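Local coordinates for iron-sulfur cluster assembly scaffold protein NifU (Fervidobacterium islandicum, PDB 6A6F), which probably serves as a scaffold or sulfur acceptor in the SUF pathway of iron-sulfur cluster assembly, and binds zinc in this structure, at residues E83-E86 with M87-N90; T69-M72 with I73-I77; L126-K129 with T130-I133. All blocks are in the same frame, centred on the assembly; numbering follows the deposited sequence.

Interaction 1 of 3, residues E83-E86 with M87-N90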
# COMPACT_ATOMS: atom_id res chain seq x y z
N GLU A 83 26.21 -11.27 -6.43
CA GLU A 83 25.12 -12.22 -6.38
C GLU A 83 23.78 -11.49 -6.50
O GLU A 83 22.88 -11.94 -7.23
CB GLU A 83 25.19 -13.08 -5.11
CG GLU A 83 26.41 -14.00 -5.04
CD GLU A 83 26.62 -14.61 -3.66
OE1 GLU A 83 26.31 -13.96 -2.61
OE2 GLU A 83 27.10 -15.77 -3.60
N ALA A 84 23.69 -10.32 -5.88
CA ALA A 84 22.44 -9.56 -5.95
C ALA A 84 22.16 -9.07 -7.37
O ALA A 84 21.01 -9.14 -7.86
CB ALA A 84 22.45 -8.39 -4.97
N LEU A 85 23.20 -8.57 -8.03
CA LEU A 85 23.07 -8.12 -9.42
C LEU A 85 22.70 -9.26 -10.39
O LEU A 85 21.96 -9.05 -11.34
CB LEU A 85 24.35 -7.41 -9.87
CG LEU A 85 24.54 -6.04 -9.24
CD1 LEU A 85 25.95 -5.44 -9.41
CD2 LEU A 85 23.51 -5.09 -9.81
N GLU A 86 23.17 -10.46 -10.11
CA GLU A 86 22.83 -11.62 -10.93
C GLU A 86 21.37 -12.01 -10.69
O GLU A 86 20.63 -12.34 -11.63
CB GLU A 86 23.78 -12.78 -10.61
CG GLU A 86 23.51 -14.09 -11.35
CD GLU A 86 24.26 -15.27 -10.74
OE1 GLU A 86 24.07 -16.43 -11.21
OE2 GLU A 86 25.04 -15.03 -9.79
N MET A 87 20.95 -11.99 -9.42
CA MET A 87 19.51 -12.17 -9.13
C MET A 87 18.68 -11.18 -9.88
O MET A 87 17.73 -11.55 -10.56
CB MET A 87 19.25 -11.97 -7.67
CG MET A 87 18.80 -13.22 -6.98
SD MET A 87 18.49 -12.85 -5.23
CE MET A 87 20.21 -12.73 -4.77
N MET A 88 19.06 -9.91 -9.75
CA MET A 88 18.37 -8.84 -10.46
C MET A 88 18.27 -9.09 -11.98
O MET A 88 17.20 -8.94 -12.57
CB MET A 88 19.09 -7.52 -10.20
CG MET A 88 18.43 -6.29 -10.79
SD MET A 88 18.88 -5.85 -12.50
CE MET A 88 20.63 -6.16 -12.54
N LYS A 89 19.39 -9.48 -12.60
CA LYS A 89 19.38 -9.77 -14.05
C LYS A 89 18.41 -10.90 -14.40
O LYS A 89 17.60 -10.81 -15.34
CB LYS A 89 20.82 -10.07 -14.52
CG LYS A 89 20.97 -10.28 -16.04
CD LYS A 89 22.15 -11.20 -16.41
CE LYS A 89 21.76 -12.67 -16.25
NZ LYS A 89 22.92 -13.61 -16.13
N ASN A 90 18.45 -11.96 -13.62
CA ASN A 90 17.45 -13.01 -13.75
C ASN A 90 16.00 -12.58 -13.60
O ASN A 90 15.13 -13.07 -14.35
CB ASN A 90 17.75 -14.12 -12.80
CG ASN A 90 18.80 -15.05 -13.34
OD1 ASN A 90 18.49 -15.94 -14.12
ND2 ASN A 90 20.04 -14.86 -12.92
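Glu83 to Asn90 form two turns lying mostly in the N-terminal half of helix 81-95, where four consecutive, nearly straight i to i+4 backbone bonds run from Met87 N to Glu83 O through to Asn90 N to Glu86 O. The last carbonyl of this run has a second donor, because Asn90 turns its side-chain amide back along the helix and places ND2 2.9 Å from Glu86 O. ND2 stands above the carbonyl plane, 46° out of it, while Asn90 N comes from the opposite face, so the oxygen is gripped from both sides. Glu86 O lies close to the amide plane of Asn90, and Asp101 N binds Asn90 OD1; together the two partners should fix the rotation of the amide. Glu86 lies alongside, pointing the same way, with its CG 3.9 Å from Asn90 ND2 and its carboxylate plane turned 45° from that of the amide. On another side of the helix Leu85 and Met88 point the same way. CG of Met88 is anti to its backbone N (chi1 -175°), and bends at the next two torsions fold CE back to 4.1 Å from Leu85 CD2 and 3.4 Å from Leu85 O. Met87 stays extended at chi2 and bends at its last torsion, and its CE lies 3.7 Å from Glu83 O. Met87 and Met88 reach other helices of the NifU-like fold, as expected of an amphipathic helix whose inner face packs on helices 63-76 and 118-135.

Interaction 2 of 3, residues T69-M72 with I73-I77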
# COMPACT_ATOMS: atom_id res chain seq x y z
N THR A 69 9.60 -5.53 -3.38
CA THR A 69 10.62 -4.95 -2.49
C THR A 69 10.99 -5.85 -1.30
O THR A 69 12.17 -6.07 -1.02
CB THR A 69 10.18 -3.57 -1.94
OG1 THR A 69 9.86 -2.69 -3.05
CG2 THR A 69 11.31 -2.94 -1.14
N ASN A 70 9.99 -6.38 -0.62
CA ASN A 70 10.22 -7.17 0.50
C ASN A 70 10.85 -8.52 0.13
O ASN A 70 11.69 -9.01 0.86
CB ASN A 70 8.92 -7.38 1.29
CG ASN A 70 8.58 -6.19 2.16
OD1 ASN A 70 9.42 -5.72 2.90
ND2 ASN A 70 7.34 -5.69 2.07
N VAL A 71 10.41 -9.15 -0.96
CA VAL A 71 10.97 -10.44 -1.35
C VAL A 71 12.43 -10.20 -1.78
O VAL A 71 13.30 -10.97 -1.41
CB VAL A 71 10.15 -11.15 -2.42
CG1 VAL A 71 10.85 -12.37 -2.93
CG2 VAL A 71 8.78 -11.54 -1.85
N MET A 72 12.68 -9.10 -2.46
CA MET A 72 14.04 -8.75 -2.86
C MET A 72 14.96 -8.65 -1.64
O MET A 72 16.08 -9.26 -1.63
CB MET A 72 14.09 -7.46 -3.64
CG MET A 72 15.45 -7.04 -4.10
SD MET A 72 15.51 -5.39 -4.81
CE MET A 72 15.50 -4.32 -3.36
N ILE A 73 14.53 -7.88 -0.64
CA ILE A 73 15.36 -7.63 0.53
C ILE A 73 15.65 -8.93 1.22
O ILE A 73 16.78 -9.22 1.58
CB ILE A 73 14.69 -6.59 1.50
CG1 ILE A 73 14.74 -5.24 0.79
CG2 ILE A 73 15.39 -6.58 2.87
CD1 ILE A 73 13.93 -4.16 1.48
N GLU A 74 14.61 -9.72 1.43
CA GLU A 74 14.75 -10.99 2.13
C GLU A 74 15.77 -11.88 1.40
O GLU A 74 16.51 -12.65 2.02
CB GLU A 74 13.38 -11.66 2.21
CG GLU A 74 13.36 -13.05 2.77
CD GLU A 74 11.99 -13.67 2.56
OE1 GLU A 74 11.75 -14.23 1.45
OE2 GLU A 74 11.15 -13.55 3.48
N GLN A 75 15.78 -11.82 0.08
CA GLN A 75 16.65 -12.69 -0.67
C GLN A 75 18.09 -12.13 -0.79
O GLN A 75 19.02 -12.92 -0.93
CB GLN A 75 16.06 -13.00 -2.04
CG GLN A 75 14.79 -13.84 -1.98
CD GLN A 75 15.02 -15.16 -1.26
OE1 GLN A 75 14.36 -15.48 -0.27
NE2 GLN A 75 16.01 -15.88 -1.70
N ILE A 76 18.29 -10.81 -0.77
CA ILE A 76 19.63 -10.28 -1.00
C ILE A 76 20.47 -10.07 0.22
O ILE A 76 21.69 -9.94 0.10
CB ILE A 76 19.69 -9.01 -1.84
CG1 ILE A 76 19.04 -7.79 -1.15
CG2 ILE A 76 19.11 -9.25 -3.22
CD1 ILE A 76 18.95 -6.53 -2.02
N ILE A 77 19.83 -10.01 1.41
CA ILE A 77 20.59 -9.81 2.62
C ILE A 77 21.52 -11.00 2.80
O ILE A 77 21.09 -12.12 2.76
CB ILE A 77 19.69 -9.61 3.86
CG1 ILE A 77 19.15 -8.18 3.82
CG2 ILE A 77 20.47 -9.76 5.15
CD1 ILE A 77 18.21 -7.87 4.97
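Ile73 opens the second half of this helical segment by donating its N to Thr69 O at 3.0 Å. Its CG1 lies anti to the carbonyl carbon (chi1 -70°), which lays the longer branch back over the preceding turn: CD1 comes to 3.9 Å from Thr69 CG2, the two side chains pointing the same way. The same first torsion that sends Thr69 OG1 to Ser65 O puts CG2 beside Ile73. Glu74 repeats the backbone bond, to Asn70 O, while its carboxylate leaves the turn for Tyr13 OH; the backbone O of Tyr13 accepts from Asn70 ND2. Gln75 N makes a bent bond to Val71 O at 3.0 Å, and has a weak second bond to Met72 O. Its CG rests 3.3 Å from Val71 O. At Ile76 the main bond is short, 2.8 Å from N to Met72 O, but bent to 139° at the hydrogen. The side chain takes an unusual helical torsion: CG1 sits between the backbone N and carbonyl carbon (chi1 66°), and CD1 passes obliquely across Met72, 4.1 Å from its CG. Ile77 is the first residue to leave helical angles, although its N still reaches Ile73 O. The bent bonds accompany the last turn of helix 63-76, where i to i+3 bonds begin to join the i to i+4 ones, in a largely buried segment of the NifU-like fold that touches strand 51-58 and helices 81-95 and 118-135.

Interaction 3 of 3, residues L126-K129 with T130-I133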
# COMPACT_ATOMS: atom_id res chain seq x y z
N LEU A 126 10.50 -2.09 -10.04
CA LEU A 126 10.93 -0.87 -9.40
C LEU A 126 12.06 -1.10 -8.34
O LEU A 126 13.12 -0.50 -8.44
CB LEU A 126 9.74 -0.13 -8.77
CG LEU A 126 10.14 1.11 -7.95
CD1 LEU A 126 10.84 2.10 -8.86
CD2 LEU A 126 8.94 1.74 -7.29
N PRO A 127 11.83 -1.98 -7.32
CA PRO A 127 12.93 -2.20 -6.37
C PRO A 127 14.18 -2.73 -7.02
O PRO A 127 15.26 -2.39 -6.56
CB PRO A 127 12.39 -3.23 -5.40
CG PRO A 127 11.21 -3.80 -6.12
CD PRO A 127 10.64 -2.73 -6.94
N TRP A 128 14.06 -3.61 -8.00
CA TRP A 128 15.23 -4.25 -8.63
C TRP A 128 16.07 -3.25 -9.46
O TRP A 128 17.30 -3.27 -9.40
CB TRP A 128 14.79 -5.43 -9.51
CG TRP A 128 14.33 -6.61 -8.74
CD1 TRP A 128 13.05 -7.00 -8.55
CD2 TRP A 128 15.15 -7.51 -8.00
NE1 TRP A 128 13.02 -8.09 -7.75
CE2 TRP A 128 14.30 -8.44 -7.41
CE3 TRP A 128 16.52 -7.59 -7.76
CZ2 TRP A 128 14.78 -9.47 -6.60
CZ3 TRP A 128 16.99 -8.64 -6.98
CH2 TRP A 128 16.12 -9.56 -6.42
N LYS A 129 15.39 -2.40 -10.22
CA LYS A 129 16.02 -1.35 -10.99
C LYS A 129 16.69 -0.33 -10.07
O LYS A 129 17.78 0.13 -10.36
CB LYS A 129 15.00 -0.63 -11.89
CG LYS A 129 14.32 -1.48 -12.97
CD LYS A 129 15.27 -2.35 -13.79
CE LYS A 129 16.11 -1.51 -14.75
NZ LYS A 129 17.17 -2.31 -15.47
N THR A 130 16.04 -0.03 -8.95
CA THR A 130 16.62 0.85 -7.94
C THR A 130 17.83 0.23 -7.30
O THR A 130 18.84 0.90 -7.13
CB THR A 130 15.59 1.26 -6.87
OG1 THR A 130 14.49 1.86 -7.54
CG2 THR A 130 16.20 2.25 -5.90
N LEU A 131 17.77 -1.06 -7.01
CA LEU A 131 18.93 -1.78 -6.54
C LEU A 131 20.12 -1.77 -7.52
O LEU A 131 21.27 -1.53 -7.12
CB LEU A 131 18.55 -3.21 -6.28
CG LEU A 131 19.66 -4.17 -5.87
CD1 LEU A 131 20.14 -3.91 -4.47
CD2 LEU A 131 19.15 -5.59 -5.91
N GLU A 132 19.86 -2.08 -8.79
CA GLU A 132 20.90 -1.98 -9.85
C GLU A 132 21.65 -0.65 -9.85
O GLU A 132 22.89 -0.58 -9.81
CB GLU A 132 20.26 -2.23 -11.22
CG GLU A 132 21.26 -2.35 -12.38
CD GLU A 132 20.57 -2.67 -13.72
OE1 GLU A 132 19.40 -2.30 -13.90
OE2 GLU A 132 21.21 -3.30 -14.57
N ILE A 133 20.91 0.44 -9.85
CA ILE A 133 21.52 1.76 -9.80
C ILE A 133 22.31 1.92 -8.52
O ILE A 133 23.47 2.34 -8.58
CB ILE A 133 20.50 2.88 -9.97
CG1 ILE A 133 19.88 2.81 -11.37
CG2 ILE A 133 21.16 4.26 -9.82
CD1 ILE A 133 18.51 3.48 -11.46
O HOH W 1 18.20 0.26 -13.10
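Lys129 and Glu132 lie side by side on helix 118-135, forming an i to i+3 salt bridge on a long helix of the NifU-like fold. The lysine bends at its second and third torsions (chi2 -47°, chi3 -72°), which curls the chain along the helix and delivers NZ to 2.7 Å from Glu132 OE1, on the syn lone pair of that oxygen. The glutamate arrives extended. A water donates to both Lys129 O and Glu132 OE1, tying the carboxylate to the backbone as well. Glu92 is a more distant, weak ion partner of Lys129 NZ, while Glu132 OE2 is hydrogen-bonded to a glycerol and makes a long, weak ion pair with Lys136. A methionine in place of Lys129 would probably leave Glu132 OE1 without its charged mate and the carboxylate less firmly held.

Elsewhere round the helix, Trp128 and Leu131 also point the same way. Leu131 CD2 meets the six-membered part of the indole obliquely, 3.8 Å from Trp128 CE3 and nearly as close to CZ3. Phe124 meets the ring too, while Met72 and Met88 bring helices 63-76 and 81-95 against it. Leu126 and Thr130 lie side by side, pointing the same way, and touch Val41 and Leu43 of strand 39-48 respectively. The buried hydroxyl of Thr130 is satisfied within the helix: with chi1 at -56°, OG1 is anti to the carbonyl carbon and bends back to donate to Leu126 O at 2.9 Å, from above the carbonyl plane, while Thr130 N reaches the same oxygen at 3.0 Å from the opposite face.

How the interactions relate
Each of the three contacts spans adjoining turns of a single helix, so none closes a long loop; along the chain they follow in series, without nesting or crossing. Interaction 2 comes first, on helix 63-76, then interaction 1 on the next helix, 81-95, and finally interaction 3 on helix 118-135. In space all three meet. Ala84 CB lies 3.9 Å from Ile76 CG2, joining interactions 1 and 2. Trp128 touches both of the earlier helices: its CE3 is 3.5 Å from Met88 CA and its CH2 is 3.5 Å from Met72 CG. Residues 69-77 and 126-133 also connect this helical layer to the antiparallel sheet.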